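Local coordinates for UDP-glucose:anthocyanidin 3-O-glucosyltransferase (Clitoria ternatea, PDB 4REN), which belongs to the glycosyltransferases of the GT-B fold, in which two Rossmann-like domains face each other across a cleft, at residues 116-121 / 197-202; 81-86 / 188-193. All blocks are in the same frame, centred on the assembly; numbering follows the deposited sequence.

Contact 1 (116-121 / 197-202); sequences FVTSSL and NSLGVV. With P5M (2-(3,4-dihydroxy-5-methoxyphenyl)-3,5,7-trihydroxychromenium), chain B.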
loop_
_atom_site.group_PDB
_atom_site.type_symbol
_atom_site.label_atom_id
_atom_site.label_comp_id
_atom_site.label_asym_id
_atom_site.label_seq_id
_atom_site.Cartn_x
_atom_site.Cartn_y
_atom_site.Cartn_z
ATOM N N PHE A 116 4.679 -8.939 7.189
ATOM C CA PHE A 116 3.665 -9.981 7.353
ATOM C C PHE A 116 4.258 -11.393 7.352
ATOM O O PHE A 116 3.694 -12.312 7.952
ATOM C CB PHE A 116 2.574 -9.856 6.283
ATOM C CG PHE A 116 1.737 -8.612 6.409
ATOM C CD1 PHE A 116 1.826 -7.801 7.534
ATOM C CD2 PHE A 116 0.856 -8.255 5.400
ATOM C CE1 PHE A 116 1.059 -6.655 7.646
ATOM C CE2 PHE A 116 0.083 -7.111 5.508
ATOM C CZ PHE A 116 0.184 -6.312 6.632
ATOM N N VAL A 117 5.391 -11.565 6.677
ATOM C CA VAL A 117 6.096 -12.841 6.698
ATOM C C VAL A 117 6.875 -12.934 8.006
ATOM O O VAL A 117 8.103 -12.852 8.024
ATOM C CB VAL A 117 7.047 -12.990 5.493
ATOM C CG1 VAL A 117 7.456 -14.442 5.306
ATOM C CG2 VAL A 117 6.370 -12.486 4.236
ATOM N N THR A 118 6.142 -13.107 9.101
ATOM C CA THR A 118 6.725 -13.105 10.437
ATOM C C THR A 118 7.555 -14.352 10.710
ATOM O O THR A 118 8.328 -14.393 11.668
ATOM C CB THR A 118 5.637 -12.972 11.517
ATOM O OG1 THR A 118 4.756 -14.100 11.452
ATOM C CG2 THR A 118 4.839 -11.701 11.304
ATOM N N SER A 119 7.390 -15.367 9.867
ATOM C CA SER A 119 8.165 -16.596 9.986
ATOM C C SER A 119 9.625 -16.382 9.593
ATOM O O SER A 119 10.496 -17.165 9.966
ATOM C CB SER A 119 7.550 -17.710 9.134
ATOM O OG SER A 119 6.398 -18.257 9.748
ATOM N N SER A 120 9.891 -15.321 8.840
ATOM C CA SER A 120 11.251 -15.025 8.409
ATOM C C SER A 120 12.083 -14.465 9.559
ATOM O O SER A 120 13.314 -14.469 9.503
ATOM C CB SER A 120 11.241 -14.057 7.228
ATOM O OG SER A 120 10.563 -12.866 7.564
ATOM N N LEU A 121 11.411 -13.983 10.600
ATOM C CA LEU A 121 12.091 -13.575 11.823
ATOM C C LEU A 121 12.666 -14.811 12.502
ATOM O O LEU A 121 13.772 -14.779 13.045
ATOM C CB LEU A 121 11.125 -12.850 12.764
ATOM C CG LEU A 121 11.625 -12.543 14.182
ATOM C CD1 LEU A 121 12.789 -11.570 14.154
ATOM C CD2 LEU A 121 10.504 -12.011 15.061
ATOM N N ASN A 197 -1.770 -9.455 14.309
ATOM C CA ASN A 197 -1.872 -9.116 15.722
ATOM C C ASN A 197 -0.623 -9.495 16.518
ATOM O O ASN A 197 -0.543 -9.241 17.718
ATOM C CB ASN A 197 -3.126 -9.738 16.337
ATOM C CG ASN A 197 -4.404 -9.189 15.729
ATOM O OD1 ASN A 197 -5.431 -9.866 15.688
ATOM N ND2 ASN A 197 -4.340 -7.958 15.240
ATOM N N SER A 198 0.351 -10.094 15.840
ATOM C CA SER A 198 1.611 -10.466 16.474
ATOM C C SER A 198 2.695 -9.421 16.211
ATOM O O SER A 198 3.802 -9.517 16.740
ATOM C CB SER A 198 2.073 -11.836 15.971
ATOM O OG SER A 198 2.281 -11.826 14.568
ATOM N N LEU A 199 2.362 -8.421 15.400
ATOM C CA LEU A 199 3.325 -7.406 14.975
ATOM C C LEU A 199 3.928 -6.595 16.124
ATOM O O LEU A 199 5.116 -6.270 16.099
ATOM C CB LEU A 199 2.697 -6.473 13.939
ATOM C CG LEU A 199 2.460 -7.069 12.553
ATOM C CD1 LEU A 199 1.812 -6.048 11.635
ATOM C CD2 LEU A 199 3.765 -7.571 11.963
ATOM N N GLY A 200 3.119 -6.273 17.130
ATOM C CA GLY A 200 3.591 -5.496 18.265
ATOM C C GLY A 200 4.696 -6.186 19.044
ATOM O O GLY A 200 5.442 -5.548 19.792
ATOM N N VAL A 201 4.793 -7.499 18.859
ATOM C CA VAL A 201 5.809 -8.315 19.510
ATOM C C VAL A 201 6.914 -8.681 18.516
ATOM O O VAL A 201 8.092 -8.740 18.872
ATOM C CB VAL A 201 5.173 -9.593 20.097
ATOM C CG1 VAL A 201 6.240 -10.577 20.554
ATOM C CG2 VAL A 201 4.245 -9.235 21.244
ATOM N N VAL A 202 6.521 -8.910 17.267
ATOM C CA VAL A 202 7.463 -9.270 16.209
ATOM C C VAL A 202 8.342 -8.092 15.783
ATOM O O VAL A 202 9.565 -8.215 15.718
ATOM C CB VAL A 202 6.727 -9.850 14.977
ATOM C CG1 VAL A 202 7.655 -9.933 13.775
ATOM C CG2 VAL A 202 6.151 -11.218 15.297
HETATM O O30 P5M B . -2.149 -3.062 6.753
HETATM C C2 P5M B . -3.165 -3.969 6.725
HETATM C C3 P5M B . -3.392 -4.834 5.537
HETATM C C9 P5M B . -2.587 -4.762 4.410
HETATM C C10 P5M B . -2.846 -5.601 3.330
HETATM O O27 P5M B . -2.042 -5.510 2.234
HETATM C C1 P5M B . -4.017 -4.102 7.816
HETATM C C6 P5M B . -5.064 -5.023 7.811
HETATM O O29 P5M B . -5.871 -5.113 8.904
HETATM C C5 P5M B . -5.309 -5.854 6.720
HETATM C C4 P5M B . -4.517 -5.796 5.583
HETATM O O12 P5M B . -4.771 -6.616 4.521
HETATM C C11 P5M B . -3.990 -6.564 3.395
HETATM C C14 P5M B . -4.353 -7.506 2.296
HETATM C C15 P5M B . -5.571 -8.164 2.428
HETATM C C16 P5M B . -6.023 -9.068 1.477
HETATM O O22 P5M B . -7.224 -9.689 1.638
HETATM C C19 P5M B . -3.530 -7.744 1.192
HETATM C C18 P5M B . -3.898 -8.633 0.183
HETATM O O21 P5M B . -3.078 -8.850 -0.894
HETATM C C23 P5M B . -2.719 -7.759 -1.740
HETATM C C17 P5M B . -5.190 -9.347 0.289
HETATM O O24 P5M B . -5.603 -10.231 -0.663
HETATM O O HOH W 1 3.775 -14.200 13.899
#
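The ring of Phe116 meets Leu199 at its edge: CE1 lies 4.1 Å from Leu199 CD1, near the plane of the ring. P5M also comes up to the ring edge, where Phe116 CE2 is 3.7 Å from C9 of the ligand. The edge carbons of one ring thus serve both the leucine and the ligand. Around the same ring, Phe12 packs edge-to-face and the His17 ring meets it with its plane at about 45°. Although the CB of Phe116 points away from 197-202, a first torsion that sets CG anti to its carbonyl carbon (chi1 -67°) carries the ring back to Leu199 and P5M.

Further along, the methyl groups of Thr118, Leu121 and Val202 close the gap. Val202 CG1 is shared, touching Leu121 CD2 at 3.8 Å and Thr118 CG2 at 4.1 Å; the threonine lies across the valine at about a right angle, whereas the leucine runs past it in the opposite sense. No direct hydrogen bond joins the segments. Instead a water bridges the two hydroxyls, 2.6 Å from Thr118 OG1 and 2.9 Å from Ser198 OG, to which it donates; Ser198 OG is also hydrogen-bonded to Thr195 O. With OG1 of Thr118 turned between its backbone N and carbonyl carbon (chi1 62°), the hydroxyl faces the water and CG2 is left for the apolar contacts. Between Phe116 and Thr118 the chain makes an inverse gamma turn centred on Val117.

The loop after strand 110-114 of the seven-stranded parallel sheet and the first part of helix 119-127 here meet helix 199-202 and the residue before it, beside the ligand pocket of a GT-B fold.

Contact 2 (81-86 / 188-193); sequences KLDLFL and KETLFS. With P5M (2-(3,4-dihydroxy-5-methoxyphenyl)-3,5,7-trihydroxychromenium), chain B.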
loop_
_atom_site.group_PDB
_atom_site.type_symbol
_atom_site.label_atom_id
_atom_site.label_comp_id
_atom_site.label_asym_id
_atom_site.label_seq_id
_atom_site.Cartn_x
_atom_site.Cartn_y
_atom_site.Cartn_z
ATOM N N LYS A 81 -5.687 -17.554 0.356
ATOM C CA LYS A 81 -4.365 -17.719 -0.243
ATOM C C LYS A 81 -3.256 -17.174 0.647
ATOM O O LYS A 81 -2.162 -17.736 0.693
ATOM C CB LYS A 81 -4.303 -17.067 -1.627
ATOM C CG LYS A 81 -4.854 -17.939 -2.744
ATOM C CD LYS A 81 -4.856 -17.201 -4.072
ATOM C CE LYS A 81 -5.341 -18.099 -5.198
ATOM N NZ LYS A 81 -5.348 -17.393 -6.510
ATOM N N LEU A 82 -3.539 -16.082 1.349
ATOM C CA LEU A 82 -2.573 -15.513 2.280
ATOM C C LEU A 82 -2.341 -16.503 3.419
ATOM O O LEU A 82 -1.197 -16.791 3.786
ATOM C CB LEU A 82 -3.063 -14.176 2.845
ATOM C CG LEU A 82 -3.777 -13.170 1.937
ATOM C CD1 LEU A 82 -3.932 -11.833 2.647
ATOM C CD2 LEU A 82 -3.069 -12.984 0.611
ATOM N N ASP A 83 -3.439 -17.020 3.965
ATOM C CA ASP A 83 -3.392 -18.001 5.044
ATOM C C ASP A 83 -2.613 -19.253 4.650
ATOM O O ASP A 83 -1.786 -19.749 5.419
ATOM C CB ASP A 83 -4.812 -18.394 5.464
ATOM C CG ASP A 83 -5.468 -17.358 6.351
ATOM O OD1 ASP A 83 -4.741 -16.640 7.068
ATOM O OD2 ASP A 83 -6.712 -17.269 6.339
ATOM N N LEU A 84 -2.883 -19.759 3.451
ATOM C CA LEU A 84 -2.232 -20.970 2.970
ATOM C C LEU A 84 -0.722 -20.790 2.841
ATOM O O LEU A 84 0.044 -21.684 3.193
ATOM C CB LEU A 84 -2.843 -21.424 1.642
ATOM C CG LEU A 84 -4.247 -22.024 1.716
ATOM C CD1 LEU A 84 -4.686 -22.552 0.365
ATOM C CD2 LEU A 84 -4.289 -23.125 2.753
ATOM N N PHE A 85 -0.294 -19.631 2.348
ATOM C CA PHE A 85 1.130 -19.342 2.251
ATOM C C PHE A 85 1.751 -19.171 3.632
ATOM O O PHE A 85 2.847 -19.664 3.890
ATOM C CB PHE A 85 1.386 -18.095 1.402
ATOM C CG PHE A 85 2.804 -17.604 1.470
ATOM C CD1 PHE A 85 3.806 -18.228 0.739
ATOM C CD2 PHE A 85 3.141 -16.528 2.276
ATOM C CE1 PHE A 85 5.113 -17.784 0.809
ATOM C CE2 PHE A 85 4.445 -16.082 2.353
ATOM C CZ PHE A 85 5.432 -16.707 1.614
ATOM N N LEU A 86 1.053 -18.465 4.517
ATOM C CA LEU A 86 1.546 -18.249 5.872
ATOM C C LEU A 86 1.645 -19.565 6.638
ATOM O O LEU A 86 2.469 -19.704 7.542
ATOM C CB LEU A 86 0.655 -17.259 6.627
ATOM C CG LEU A 86 0.716 -15.793 6.191
ATOM C CD1 LEU A 86 -0.291 -14.948 6.961
ATOM C CD2 LEU A 86 2.120 -15.241 6.365
ATOM N N LYS A 188 -13.840 -16.148 13.717
ATOM C CA LYS A 188 -13.538 -15.192 12.651
ATOM C C LYS A 188 -12.054 -14.844 12.587
ATOM O O LYS A 188 -11.611 -14.120 11.695
ATOM C CB LYS A 188 -14.354 -13.913 12.830
ATOM C CG LYS A 188 -15.842 -14.081 12.589
ATOM C CD LYS A 188 -16.542 -12.731 12.607
ATOM C CE LYS A 188 -17.970 -12.835 12.093
ATOM N NZ LYS A 188 -18.599 -11.494 11.923
ATOM N N GLU A 189 -11.293 -15.359 13.543
ATOM C CA GLU A 189 -9.866 -15.093 13.628
ATOM C C GLU A 189 -9.110 -15.958 12.622
ATOM O O GLU A 189 -9.160 -17.185 12.688
ATOM C CB GLU A 189 -9.386 -15.375 15.052
ATOM C CG GLU A 189 -8.068 -14.732 15.433
ATOM C CD GLU A 189 -7.827 -14.776 16.930
ATOM O OE1 GLU A 189 -8.792 -15.046 17.677
ATOM O OE2 GLU A 189 -6.677 -14.542 17.360
ATOM N N THR A 190 -8.419 -15.315 11.685
ATOM C CA THR A 190 -7.662 -16.030 10.661
ATOM C C THR A 190 -6.185 -16.107 11.017
ATOM O O THR A 190 -5.722 -15.406 11.915
ATOM C CB THR A 190 -7.801 -15.361 9.278
ATOM O OG1 THR A 190 -7.348 -14.003 9.348
ATOM C CG2 THR A 190 -9.244 -15.382 8.817
ATOM N N LEU A 191 -5.453 -16.962 10.308
ATOM C CA LEU A 191 -4.007 -17.055 10.466
ATOM C C LEU A 191 -3.361 -15.746 10.030
ATOM O O LEU A 191 -2.320 -15.351 10.552
ATOM C CB LEU A 191 -3.453 -18.220 9.644
ATOM C CG LEU A 191 -1.943 -18.484 9.687
ATOM C CD1 LEU A 191 -1.473 -18.692 11.114
ATOM C CD2 LEU A 191 -1.586 -19.685 8.837
ATOM N N PHE A 192 -3.996 -15.076 9.074
ATOM C CA PHE A 192 -3.543 -13.776 8.594
ATOM C C PHE A 192 -3.750 -12.695 9.652
ATOM O O PHE A 192 -2.892 -11.832 9.844
ATOM C CB PHE A 192 -4.278 -13.405 7.304
ATOM C CG PHE A 192 -3.931 -12.043 6.776
ATOM C CD1 PHE A 192 -2.638 -11.751 6.365
ATOM C CD2 PHE A 192 -4.902 -11.058 6.673
ATOM C CE1 PHE A 192 -2.318 -10.497 5.874
ATOM C CE2 PHE A 192 -4.590 -9.802 6.181
ATOM C CZ PHE A 192 -3.295 -9.521 5.781
ATOM N N SER A 193 -4.891 -12.743 10.336
ATOM C CA SER A 193 -5.191 -11.759 11.372
ATOM C C SER A 193 -4.409 -12.054 12.646
ATOM O O SER A 193 -4.065 -11.139 13.394
ATOM C CB SER A 193 -6.692 -11.715 11.672
ATOM O OG SER A 193 -7.079 -12.789 12.510
HETATM O O30 P5M B . -2.149 -3.062 6.753
HETATM C C2 P5M B . -3.165 -3.969 6.725
HETATM C C3 P5M B . -3.392 -4.834 5.537
HETATM C C9 P5M B . -2.587 -4.762 4.410
HETATM C C10 P5M B . -2.846 -5.601 3.330
HETATM O O27 P5M B . -2.042 -5.510 2.234
HETATM C C1 P5M B . -4.017 -4.102 7.816
HETATM C C6 P5M B . -5.064 -5.023 7.811
HETATM O O29 P5M B . -5.871 -5.113 8.904
HETATM C C5 P5M B . -5.309 -5.854 6.720
HETATM C C4 P5M B . -4.517 -5.796 5.583
HETATM O O12 P5M B . -4.771 -6.616 4.521
HETATM C C11 P5M B . -3.990 -6.564 3.395
HETATM C C14 P5M B . -4.353 -7.506 2.296
HETATM C C15 P5M B . -5.571 -8.164 2.428
HETATM C C16 P5M B . -6.023 -9.068 1.477
HETATM O O22 P5M B . -7.224 -9.689 1.638
HETATM C C19 P5M B . -3.530 -7.744 1.192
HETATM C C18 P5M B . -3.898 -8.633 0.183
HETATM O O21 P5M B . -3.078 -8.850 -0.894
HETATM C C23 P5M B . -2.719 -7.759 -1.740
HETATM C C17 P5M B . -5.190 -9.347 0.289
HETATM O O24 P5M B . -5.603 -10.231 -0.663
#
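Helix 80-86 and the start of helix 191-196 come together with the CA atoms of Asp83 and Phe192 5.5 Å apart. Asp83 reaches the incoming helix end through OD1, which accepts a weak, bent hydrogen bond from Phe192 N at 2.7 Å (122°), while OD2 rests against Thr190 CB. The carboxylate thus sits by the first turn of that helix, where the helix dipole would probably favour its negative charge. Thr190 and Ser193 complete the turn from within: Ser193 N donates to Thr190 OG1 at 2.9 Å, and Thr190 N returns a bond to Ser193 OG at 3.0 Å.

Apolar contacts flank the carboxylate. Leu191 CD2 packs 4.0 Å from Leu86 CB. Leu82 CD1 stands 3.8 Å above the centre of the Phe192 ring, a CH-pi contact almost along the ring normal, and Leu86 CD1 approaches the ring edge. With CG of Phe192 anti to its backbone N (chi1 177°), the ring extends to P5M, CZ lying 3.5 Å from O12. Leu82 CD1 touches C17 of the ligand at 3.7 Å. Here a capping box at a helix N-terminus combines with two hydrophobic residues lining the P5M pocket.

Both contacts are partly buried, lie on the same side of the chain's centre and border P5M, which is also hydrogen-bonded to His17, Asp181 and Pro78. Their second segments belong to successive helices, 191-196 and 199-202, but their first segments differ: contact 1 uses the loop after strand 110-114 running into helix 119-127, contact 2 the helix 80-86. Contact 1 relies on apolar packing, including an aromatic edge, and a bridging water; contact 2 has instead a weak carboxylate-to-backbone hydrogen bond and a leucine over a ring face. They touch where Phe116 CD2 lies 3.9 Å from Phe192 CE1, bringing together the two rings that border the ligand.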